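Local coordinates for regulatory protein SWI6 (Saccharomyces cerevisiae, PDB 1SW6) that acts as a shared subunit of the yeast cell-cycle transcription factors SBF and MBF, this fragment being its ankyrin-repeat domain, at residues H32-S36 with D37-S41; I208-T211 with S212-G216; D260-L263 with E264-L268; S315-P319 with V320-A324. All coordinates share one frame; numbering follows the deposited sequence.

Contact 1 (H32-S36 with D37-S41); sequences HDLTS and DFLSS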
loop_
_atom_site.group_PDB
_atom_site.type_symbol
_atom_site.label_atom_id
_atom_site.label_comp_id
_atom_site.label_asym_id
_atom_site.label_seq_id
_atom_site.Cartn_x
_atom_site.Cartn_y
_atom_site.Cartn_z
ATOM N N HIS A 32 -1.930 26.806 -10.653
ATOM C CA HIS A 32 -3.345 26.453 -10.583
ATOM C C HIS A 32 -3.787 26.092 -9.164
ATOM O O HIS A 32 -4.940 26.307 -8.796
ATOM C CB HIS A 32 -3.641 25.274 -11.509
ATOM C CG HIS A 32 -2.898 24.028 -11.141
ATOM N ND1 HIS A 32 -1.652 23.728 -11.648
ATOM C CD2 HIS A 32 -3.208 23.028 -10.284
ATOM C CE1 HIS A 32 -1.225 22.596 -11.117
ATOM N NE2 HIS A 32 -2.151 22.150 -10.286
ATOM N N ASP A 33 -2.872 25.539 -8.374
ATOM C CA ASP A 33 -3.185 25.132 -7.004
ATOM C C ASP A 33 -2.635 26.077 -5.950
ATOM O O ASP A 33 -2.826 25.860 -4.751
ATOM C CB ASP A 33 -2.647 23.720 -6.742
ATOM C CG ASP A 33 -1.194 23.556 -7.161
ATOM O OD1 ASP A 33 -0.655 22.440 -7.023
ATOM O OD2 ASP A 33 -0.582 24.534 -7.633
ATOM N N LEU A 34 -1.958 27.128 -6.401
ATOM C CA LEU A 34 -1.356 28.094 -5.494
ATOM C C LEU A 34 -2.020 29.457 -5.594
ATOM O O LEU A 34 -1.395 30.431 -6.010
ATOM C CB LEU A 34 0.135 28.239 -5.801
ATOM C CG LEU A 34 0.969 26.961 -5.866
ATOM C CD1 LEU A 34 2.419 27.327 -6.160
ATOM C CD2 LEU A 34 0.861 26.206 -4.559
ATOM N N THR A 35 -3.286 29.529 -5.207
ATOM C CA THR A 35 -4.011 30.789 -5.267
ATOM C C THR A 35 -4.266 31.370 -3.875
ATOM O O THR A 35 -4.402 32.584 -3.722
ATOM C CB THR A 35 -5.355 30.611 -6.019
ATOM O OG1 THR A 35 -6.058 29.482 -5.484
ATOM C CG2 THR A 35 -5.108 30.388 -7.511
ATOM N N SER A 36 -4.309 30.500 -2.866
ATOM C CA SER A 36 -4.555 30.914 -1.485
ATOM C C SER A 36 -3.819 32.184 -1.076
ATOM O O SER A 36 -2.785 32.535 -1.652
ATOM C CB SER A 36 -4.171 29.790 -0.522
ATOM O OG SER A 36 -4.931 28.623 -0.772
ATOM N N ASP A 37 -4.355 32.858 -0.062
ATOM C CA ASP A 37 -3.770 34.096 0.440
ATOM C C ASP A 37 -2.642 33.855 1.431
ATOM O O ASP A 37 -1.675 34.618 1.471
ATOM C CB ASP A 37 -4.847 34.959 1.096
ATOM C CG ASP A 37 -5.978 35.289 0.152
ATOM O OD1 ASP A 37 -5.697 35.814 -0.950
ATOM O OD2 ASP A 37 -7.145 35.023 0.511
ATOM N N PHE A 38 -2.762 32.805 2.242
ATOM C CA PHE A 38 -1.717 32.495 3.213
ATOM C C PHE A 38 -0.412 32.306 2.447
ATOM O O PHE A 38 0.684 32.429 3.004
ATOM C CB PHE A 38 -2.060 31.219 3.994
ATOM C CG PHE A 38 -3.242 31.365 4.920
ATOM C CD1 PHE A 38 -4.529 31.553 4.412
ATOM C CD2 PHE A 38 -3.069 31.314 6.304
ATOM C CE1 PHE A 38 -5.631 31.686 5.271
ATOM C CE2 PHE A 38 -4.162 31.447 7.170
ATOM C CZ PHE A 38 -5.444 31.633 6.650
ATOM N N LEU A 39 -0.553 32.022 1.153
ATOM C CA LEU A 39 0.581 31.814 0.265
ATOM C C LEU A 39 1.235 33.139 -0.127
ATOM O O LEU A 39 2.379 33.162 -0.588
ATOM C CB LEU A 39 0.124 31.071 -0.992
ATOM C CG LEU A 39 -0.564 29.724 -0.752
ATOM C CD1 LEU A 39 -0.975 29.106 -2.083
ATOM C CD2 LEU A 39 0.373 28.794 0.006
ATOM N N SER A 40 0.504 34.236 0.049
ATOM C CA SER A 40 1.021 35.563 -0.280
ATOM C C SER A 40 1.767 36.153 0.915
ATOM O O SER A 40 2.905 36.617 0.792
ATOM C CB SER A 40 -0.125 36.499 -0.681
ATOM O OG SER A 40 -0.779 36.040 -1.853
ATOM N N SER A 41 1.117 36.128 2.073
ATOM C CA SER A 41 1.703 36.657 3.302
ATOM C C SER A 41 3.064 35.988 3.560
ATOM O O SER A 41 3.450 35.060 2.836
ATOM C CB SER A 41 0.728 36.413 4.459
ATOM O OG SER A 41 -0.555 36.946 4.140
#
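The backbone is extended at Ser36 (psi 156°) and from Asp37 to Ser40 takes helical angles without the regular helix bonds, which brings Leu39 beside Leu34 and Ser36. This is a surface turn of the ankyrin-repeat domain, in the long loop that leads from strand 27-29 to strand 46-47. The contact is apolar, and the branched leucine side chain suits it. Leu39 is buried, and its CD1 reaches back along the chain to lie 3.6 Å from Leu34 CA and 4.0 Å from Leu34 CB. Its CG carbon sits anti to its carbonyl carbon and beside its backbone N (chi1 -57°), which lets CD1 extend back to Leu34 and Ser36. Leucine at 34 adds a second hydrocarbon wall, which continues onto Arg157 and Asp260. Serine suits position 36 because its short side chain lets the leucine branch lie close against its CB; the backbone is near as well, with Leu39 CB 3.3 Å from Ser36 O. The turn itself is closed by Asp37 O, which accepts from two amides, Ser40 N at 2.6 Å and Ser41 N at 3.2 Å. Upstream, polar links fix the loop to the first ankyrin repeat: Asp33 OD1 forms a salt bridge with Arg157 NE, and His32 NE2 is hydrogen-bonded to Ser155 O. Across the bend, Ser36 CB packs against Leu39 CG at 3.6 Å, while Ser36 OG stays 4.2 Å from Leu39 CD1.

Contact 2 (I208-T211 with S212-G216); sequences IIIT and SGMTG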
loop_
_atom_site.group_PDB
_atom_site.type_symbol
_atom_site.label_atom_id
_atom_site.label_comp_id
_atom_site.label_asym_id
_atom_site.label_seq_id
_atom_site.Cartn_x
_atom_site.Cartn_y
_atom_site.Cartn_z
ATOM N N ILE A 208 10.671 11.858 6.981
ATOM C CA ILE A 208 11.936 11.303 6.500
ATOM C C ILE A 208 12.559 10.521 7.655
ATOM O O ILE A 208 12.939 9.356 7.514
ATOM C CB ILE A 208 12.919 12.414 6.044
ATOM C CG1 ILE A 208 12.394 13.090 4.768
ATOM C CG2 ILE A 208 14.308 11.817 5.821
ATOM C CD1 ILE A 208 13.328 14.109 4.174
ATOM N N ILE A 209 12.645 11.172 8.808
ATOM C CA ILE A 209 13.198 10.539 9.985
ATOM C C ILE A 209 12.384 9.319 10.407
ATOM O O ILE A 209 12.958 8.288 10.727
ATOM C CB ILE A 209 13.292 11.551 11.138
ATOM C CG1 ILE A 209 14.659 12.245 11.091
ATOM C CG2 ILE A 209 13.089 10.860 12.473
ATOM C CD1 ILE A 209 14.939 13.000 9.814
ATOM N N ILE A 210 11.054 9.422 10.411
ATOM C CA ILE A 210 10.238 8.269 10.794
ATOM C C ILE A 210 10.606 7.083 9.906
ATOM O O ILE A 210 10.685 5.942 10.362
ATOM C CB ILE A 210 8.722 8.528 10.622
ATOM C CG1 ILE A 210 8.231 9.557 11.636
ATOM C CG2 ILE A 210 7.956 7.224 10.792
ATOM C CD1 ILE A 210 8.396 9.143 13.061
ATOM N N THR A 211 10.838 7.367 8.631
ATOM C CA THR A 211 11.192 6.330 7.672
ATOM C C THR A 211 12.565 5.745 7.947
ATOM O O THR A 211 12.772 4.535 7.822
ATOM C CB THR A 211 11.167 6.872 6.229
ATOM O OG1 THR A 211 9.817 7.139 5.843
ATOM C CG2 THR A 211 11.757 5.872 5.272
ATOM N N SER A 212 13.507 6.604 8.309
ATOM C CA SER A 212 14.866 6.157 8.589
ATOM C C SER A 212 14.891 5.025 9.625
ATOM O O SER A 212 15.853 4.263 9.697
ATOM C CB SER A 212 15.711 7.321 9.109
ATOM O OG SER A 212 15.331 7.654 10.433
ATOM N N GLY A 213 13.834 4.926 10.422
ATOM C CA GLY A 213 13.774 3.893 11.442
ATOM C C GLY A 213 13.305 2.533 10.950
ATOM O O GLY A 213 13.554 1.516 11.602
ATOM N N MET A 214 12.628 2.518 9.803
ATOM C CA MET A 214 12.109 1.285 9.211
ATOM C C MET A 214 13.226 0.469 8.584
ATOM O O MET A 214 14.087 1.004 7.889
ATOM C CB MET A 214 11.062 1.606 8.137
ATOM C CG MET A 214 9.871 2.394 8.647
ATOM S SD MET A 214 9.138 1.654 10.125
ATOM C CE MET A 214 8.062 3.028 10.696
ATOM N N THR A 215 13.196 -0.835 8.819
ATOM C CA THR A 215 14.209 -1.736 8.281
ATOM C C THR A 215 14.417 -1.572 6.771
ATOM O O THR A 215 13.459 -1.539 5.993
ATOM C CB THR A 215 13.830 -3.203 8.569
ATOM O OG1 THR A 215 12.533 -3.469 8.016
ATOM C CG2 THR A 215 13.817 -3.471 10.081
ATOM N N GLY A 216 15.678 -1.469 6.366
ATOM C CA GLY A 216 16.002 -1.312 4.956
ATOM C C GLY A 216 15.708 0.053 4.342
ATOM O O GLY A 216 15.885 0.245 3.141
#
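Ile208 and Ser212 are joined by a regular helical bond near the end of helix 204-212: Ser212 N donates to Ile208 O over 2.9 Å, lying in the carbonyl plane. The hydroxyl of the same residue turns back to the next carbonyl, Ile209 O. With chi1 at 73°, OG stands between the backbone N and the carbonyl carbon and donates to Ile209 O; the modelled length of 2.5 Å is very short and its exact value doubtful. A small hydroxyl residue suits this place, since it meets a main-chain oxygen while helices 218-234, 286-293 and 296-304 press around it. The branched isoleucines fill different grooves, Ile208 against Val172, Ala221 and Tyr224, Ile209 against Ile289, Ala290, Ile298 and Leu302. Thr211 OG1 is hydrogen-bonded to Val172 O, its strongest polar partner, and to His207 O within the helix, two acceptors that must share one proton. The segments belong to the third ankyrin repeat, where they form the turn leading into helix 218-234. Met214 N closes it on Thr211 O at 2.8 Å, from 52° above the carbonyl plane. Toward the outside the contact loosens. Met214 runs alongside Ile210, its CE no nearer than 4.2 Å to Ile210 CG2; the flexible thioether suits such a partly exposed place. Met214 also packs on Cys217 of the second subunit, and Thr215 OG1 is hydrogen-bonded to Tyr223 OH of that subunit.

Contact 3 (D260-L263 with E264-L268); sequences DSIL and ENLDL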
loop_
_atom_site.group_PDB
_atom_site.type_symbol
_atom_site.label_atom_id
_atom_site.label_comp_id
_atom_site.label_asym_id
_atom_site.label_seq_id
_atom_site.Cartn_x
_atom_site.Cartn_y
_atom_site.Cartn_z
ATOM N N ASP A 260 6.973 32.853 -8.293
ATOM C CA ASP A 260 6.311 32.050 -7.262
ATOM C C ASP A 260 6.645 32.599 -5.872
ATOM O O ASP A 260 7.811 32.642 -5.482
ATOM C CB ASP A 260 6.773 30.584 -7.359
ATOM C CG ASP A 260 5.896 29.624 -6.549
ATOM O OD1 ASP A 260 5.589 29.916 -5.375
ATOM O OD2 ASP A 260 5.521 28.564 -7.087
ATOM N N SER A 261 5.624 33.022 -5.132
ATOM C CA SER A 261 5.842 33.546 -3.789
ATOM C C SER A 261 6.482 32.477 -2.917
ATOM O O SER A 261 7.319 32.785 -2.071
ATOM C CB SER A 261 4.526 34.002 -3.151
ATOM O OG SER A 261 4.130 35.268 -3.653
ATOM N N ILE A 262 6.086 31.225 -3.120
ATOM C CA ILE A 262 6.640 30.122 -2.338
ATOM C C ILE A 262 8.071 29.839 -2.746
ATOM O O ILE A 262 8.989 29.877 -1.924
ATOM C CB ILE A 262 5.827 28.806 -2.516
ATOM C CG1 ILE A 262 4.488 28.915 -1.784
ATOM C CG2 ILE A 262 6.623 27.615 -1.975
ATOM C CD1 ILE A 262 3.681 27.634 -1.788
ATOM N N LEU A 263 8.255 29.552 -4.026
ATOM C CA LEU A 263 9.569 29.230 -4.536
ATOM C C LEU A 263 10.582 30.295 -4.127
ATOM O O LEU A 263 11.692 29.974 -3.725
ATOM C CB LEU A 263 9.511 29.081 -6.060
ATOM C CG LEU A 263 10.607 28.221 -6.681
ATOM C CD1 LEU A 263 10.276 27.965 -8.131
ATOM C CD2 LEU A 263 11.948 28.906 -6.546
ATOM N N GLU A 264 10.186 31.559 -4.199
ATOM C CA GLU A 264 11.081 32.650 -3.839
ATOM C C GLU A 264 11.401 32.694 -2.347
ATOM O O GLU A 264 12.562 32.818 -1.966
ATOM C CB GLU A 264 10.482 33.994 -4.281
ATOM C CG GLU A 264 10.983 34.528 -5.632
ATOM C CD GLU A 264 10.996 33.478 -6.742
ATOM O OE1 GLU A 264 11.918 32.631 -6.751
ATOM O OE2 GLU A 264 10.086 33.498 -7.606
ATOM N N ASN A 265 10.379 32.583 -1.505
ATOM C CA ASN A 265 10.585 32.639 -0.055
ATOM C C ASN A 265 11.109 31.341 0.565
ATOM O O ASN A 265 11.434 31.302 1.751
ATOM C CB ASN A 265 9.286 33.048 0.655
ATOM C CG ASN A 265 8.835 34.457 0.297
ATOM O OD1 ASN A 265 7.934 35.010 0.929
ATOM N ND2 ASN A 265 9.455 35.041 -0.719
ATOM N N LEU A 266 11.184 30.278 -0.229
ATOM C CA LEU A 266 11.677 28.999 0.274
ATOM C C LEU A 266 13.199 28.938 0.137
ATOM O O LEU A 266 13.717 28.592 -0.925
ATOM C CB LEU A 266 11.058 27.838 -0.511
ATOM C CG LEU A 266 10.238 26.735 0.177
ATOM C CD1 LEU A 266 10.051 25.593 -0.829
ATOM C CD2 LEU A 266 10.933 26.212 1.422
ATOM N N ASP A 267 13.918 29.275 1.203
ATOM C CA ASP A 267 15.374 29.230 1.159
ATOM C C ASP A 267 15.951 28.563 2.407
ATOM O O ASP A 267 15.212 28.074 3.267
ATOM C CB ASP A 267 15.953 30.643 0.975
ATOM C CG ASP A 267 15.527 31.604 2.074
ATOM O OD1 ASP A 267 15.664 32.831 1.882
ATOM O OD2 ASP A 267 15.064 31.139 3.130
ATOM N N LEU A 268 17.274 28.540 2.500
ATOM C CA LEU A 268 17.929 27.894 3.619
ATOM C C LEU A 268 17.497 28.439 4.978
ATOM O O LEU A 268 17.156 27.669 5.884
ATOM C CB LEU A 268 19.450 27.987 3.462
ATOM C CG LEU A 268 20.242 27.336 4.605
ATOM C CD1 LEU A 268 19.896 25.855 4.709
ATOM C CD2 LEU A 268 21.729 27.520 4.366
#
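Glu264 folds back onto Asp260 because its chain bends at chi2 (47°), which carries OE2 round to the start of the same helical turn, where it accepts from Asp260 N at 3.3 Å. That donor meets OE2 on the anti side, 32° out of the carboxylate plane. In Asp260, CG is swung anti to the backbone N (chi1 -166°), so that OD1 faces the amides of the first turn: Leu263 N donates to Asp260 OD1 at 3.0 Å from well above the carboxylate plane, and Ile262 N adds a weak bond. This is an Asx motif at the beginning of the short helix 261-265, which lies within the third ankyrin repeat. Aspartate suits the position because its carboxylate is short enough to reach amides that have no preceding helical turn to bind them, and their partial positive charge probably stabilises it; its other oxygen, OD2, is held by Tyr191 OH. The helix continues with Glu264 N donating to Asp260 O at 2.9 Å and Asn265 N donating to Ser261 O at 3.1 Å. At Leu266 the chain leaves helical angles, and its amide makes a weak bond to Ile262 O. The apolar side is carried by Ile262 and Leu266, whose branches meet with Ile262 CG2 4.1 Å from Leu266 CD1. Leu263 turns instead to the strands, packing on Ile27, Thr29 and Ile240, and its CD2 comes within 3.7 Å of Glu264 OE1. Beyond the turn, Asp267 is the N-cap of the following helix 268-276, its OD2 accepting from Trp270 N.

Contact 4 (S315-P319 with V320-A324); sequences SGLRP and VDFGA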
loop_
_atom_site.group_PDB
_atom_site.type_symbol
_atom_site.label_atom_id
_atom_site.label_comp_id
_atom_site.label_asym_id
_atom_site.label_seq_id
_atom_site.Cartn_x
_atom_site.Cartn_y
_atom_site.Cartn_z
ATOM N N SER A 315 6.796 15.829 27.051
ATOM C CA SER A 315 7.161 14.863 28.087
ATOM C C SER A 315 8.440 15.348 28.737
ATOM O O SER A 315 9.127 14.585 29.418
ATOM C CB SER A 315 7.423 13.472 27.492
ATOM O OG SER A 315 6.271 12.934 26.874
ATOM N N GLY A 316 8.771 16.614 28.508
ATOM C CA GLY A 316 9.986 17.161 29.080
ATOM C C GLY A 316 11.241 16.513 28.518
ATOM O O GLY A 316 12.357 16.880 28.894
ATOM N N LEU A 317 11.058 15.551 27.616
ATOM C CA LEU A 317 12.179 14.846 26.995
ATOM C C LEU A 317 12.821 15.641 25.850
ATOM O O LEU A 317 12.138 16.219 25.004
ATOM C CB LEU A 317 11.713 13.481 26.476
ATOM C CG LEU A 317 11.109 12.548 27.531
ATOM C CD1 LEU A 317 10.587 11.277 26.870
ATOM C CD2 LEU A 317 12.163 12.217 28.582
ATOM N N ARG A 318 14.147 15.654 25.839
ATOM C CA ARG A 318 14.921 16.359 24.827
ATOM C C ARG A 318 15.907 15.372 24.213
ATOM O O ARG A 318 16.281 14.390 24.849
ATOM C CB ARG A 318 15.698 17.507 25.472
ATOM C CG ARG A 318 14.842 18.459 26.301
ATOM C CD ARG A 318 15.717 19.257 27.252
ATOM N NE ARG A 318 16.487 18.350 28.096
ATOM C CZ ARG A 318 17.581 18.688 28.769
ATOM N NH1 ARG A 318 18.049 19.927 28.707
ATOM N NH2 ARG A 318 18.220 17.772 29.483
ATOM N N PRO A 319 16.340 15.620 22.966
ATOM C CA PRO A 319 17.292 14.732 22.296
ATOM C C PRO A 319 18.540 14.460 23.125
ATOM O O PRO A 319 19.082 13.359 23.078
ATOM C CB PRO A 319 17.610 15.486 21.009
ATOM C CG PRO A 319 16.298 16.121 20.686
ATOM C CD PRO A 319 15.872 16.667 22.041
ATOM N N VAL A 320 19.006 15.460 23.876
ATOM C CA VAL A 320 20.200 15.261 24.697
ATOM C C VAL A 320 19.973 14.179 25.745
ATOM O O VAL A 320 20.927 13.573 26.232
ATOM C CB VAL A 320 20.670 16.567 25.406
ATOM C CG1 VAL A 320 21.228 17.539 24.368
ATOM C CG2 VAL A 320 19.518 17.207 26.181
ATOM N N ASP A 321 18.711 13.919 26.072
ATOM C CA ASP A 321 18.394 12.894 27.063
ATOM C C ASP A 321 18.614 11.495 26.508
ATOM O O ASP A 321 18.675 10.526 27.269
ATOM C CB ASP A 321 16.949 13.035 27.546
ATOM C CG ASP A 321 16.700 14.357 28.240
ATOM O OD1 ASP A 321 17.610 14.823 28.964
ATOM O OD2 ASP A 321 15.597 14.924 28.073
ATOM N N PHE A 322 18.718 11.385 25.185
ATOM C CA PHE A 322 18.957 10.096 24.544
ATOM C C PHE A 322 20.389 10.055 24.026
ATOM O O PHE A 322 20.744 9.201 23.217
ATOM C CB PHE A 322 17.982 9.861 23.384
ATOM C CG PHE A 322 16.549 9.748 23.814
ATOM C CD1 PHE A 322 15.637 10.764 23.524
ATOM C CD2 PHE A 322 16.119 8.646 24.547
ATOM C CE1 PHE A 322 14.314 10.684 23.965
ATOM C CE2 PHE A 322 14.805 8.554 24.993
ATOM C CZ PHE A 322 13.898 9.576 24.702
ATOM N N GLY A 323 21.199 11.000 24.496
ATOM C CA GLY A 323 22.595 11.058 24.098
ATOM C C GLY A 323 22.875 11.694 22.750
ATOM O O GLY A 323 23.934 11.475 22.165
ATOM N N ALA A 324 21.932 12.477 22.241
ATOM C CA ALA A 324 22.128 13.135 20.958
ATOM C C ALA A 324 22.384 14.616 21.204
ATOM O O ALA A 324 21.475 15.353 21.605
ATOM C CB ALA A 324 20.901 12.949 20.078
#
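Arg318 and Asp321 clasp each other in the fifth ankyrin repeat, at the place where the TPLH sequence of canonical repeats would probably fall, and the short 3-10 turn that contains Asp321 ends in a Schellman motif. Both side chains leave with CG beside their own backbone N. The carboxylate thereby bridges backbone and side chain: Asp321 OD2 accepts from Arg318 N at 2.8 Å, while Asp321 OD1 takes Arg318 NH2 at 3.1 Å in a salt bridge. Arginine reaches this second oxygen because its chain bends at chi3 (-56°); the guanidinium and carboxylate planes stand 44° apart. Val320 presents a branched methyl to the guanidinium, CG2 lying over the centre of one face, 3.6 Å from Arg318 CZ. Pro319, buried against Leu287 and Asn288 of helix 286-293, needs no amide hydrogen at the head of the turn. Phe322 sends its ring toward Leu317 CD1, obliquely, with Phe322 CZ 4.3 Å away. In the Schellman motif Gly323 adopts positive phi (80°), natural for a residue without a side chain, and its N donates to Val320 O, while Ala324 N closes the outer bond to Pro319 O at 3.1 Å. Phe322 N grips that same oxygen from the opposite face of its plane, at 2.9 Å.

Overall arrangement
Contacts 1 and 3 form one neighbourhood, their centres about 12 Å apart: Leu34 and Leu39 of the surface loop pack on Ile262, and Ser261 lies against the backbone of Leu39. Contacts 2 and 4 are about 19 Å apart between centres and do not touch, yet both rest on helix 286-293, through Ile209, Ile210 and Ser212 of contact 2 and Pro319 with Phe322 of contact 4. Contact 2 is the most buried and depends on main-chain oxygens and aliphatic packing; contact 4, farthest from the chain centre, combines a salt bridge with backbone turn bonds. Contact 3 uses acidic side chains on amides at the start of a helix, whereas contact 1 has no hydrogen bond between its segments. Contact 2 alone meets the second subunit.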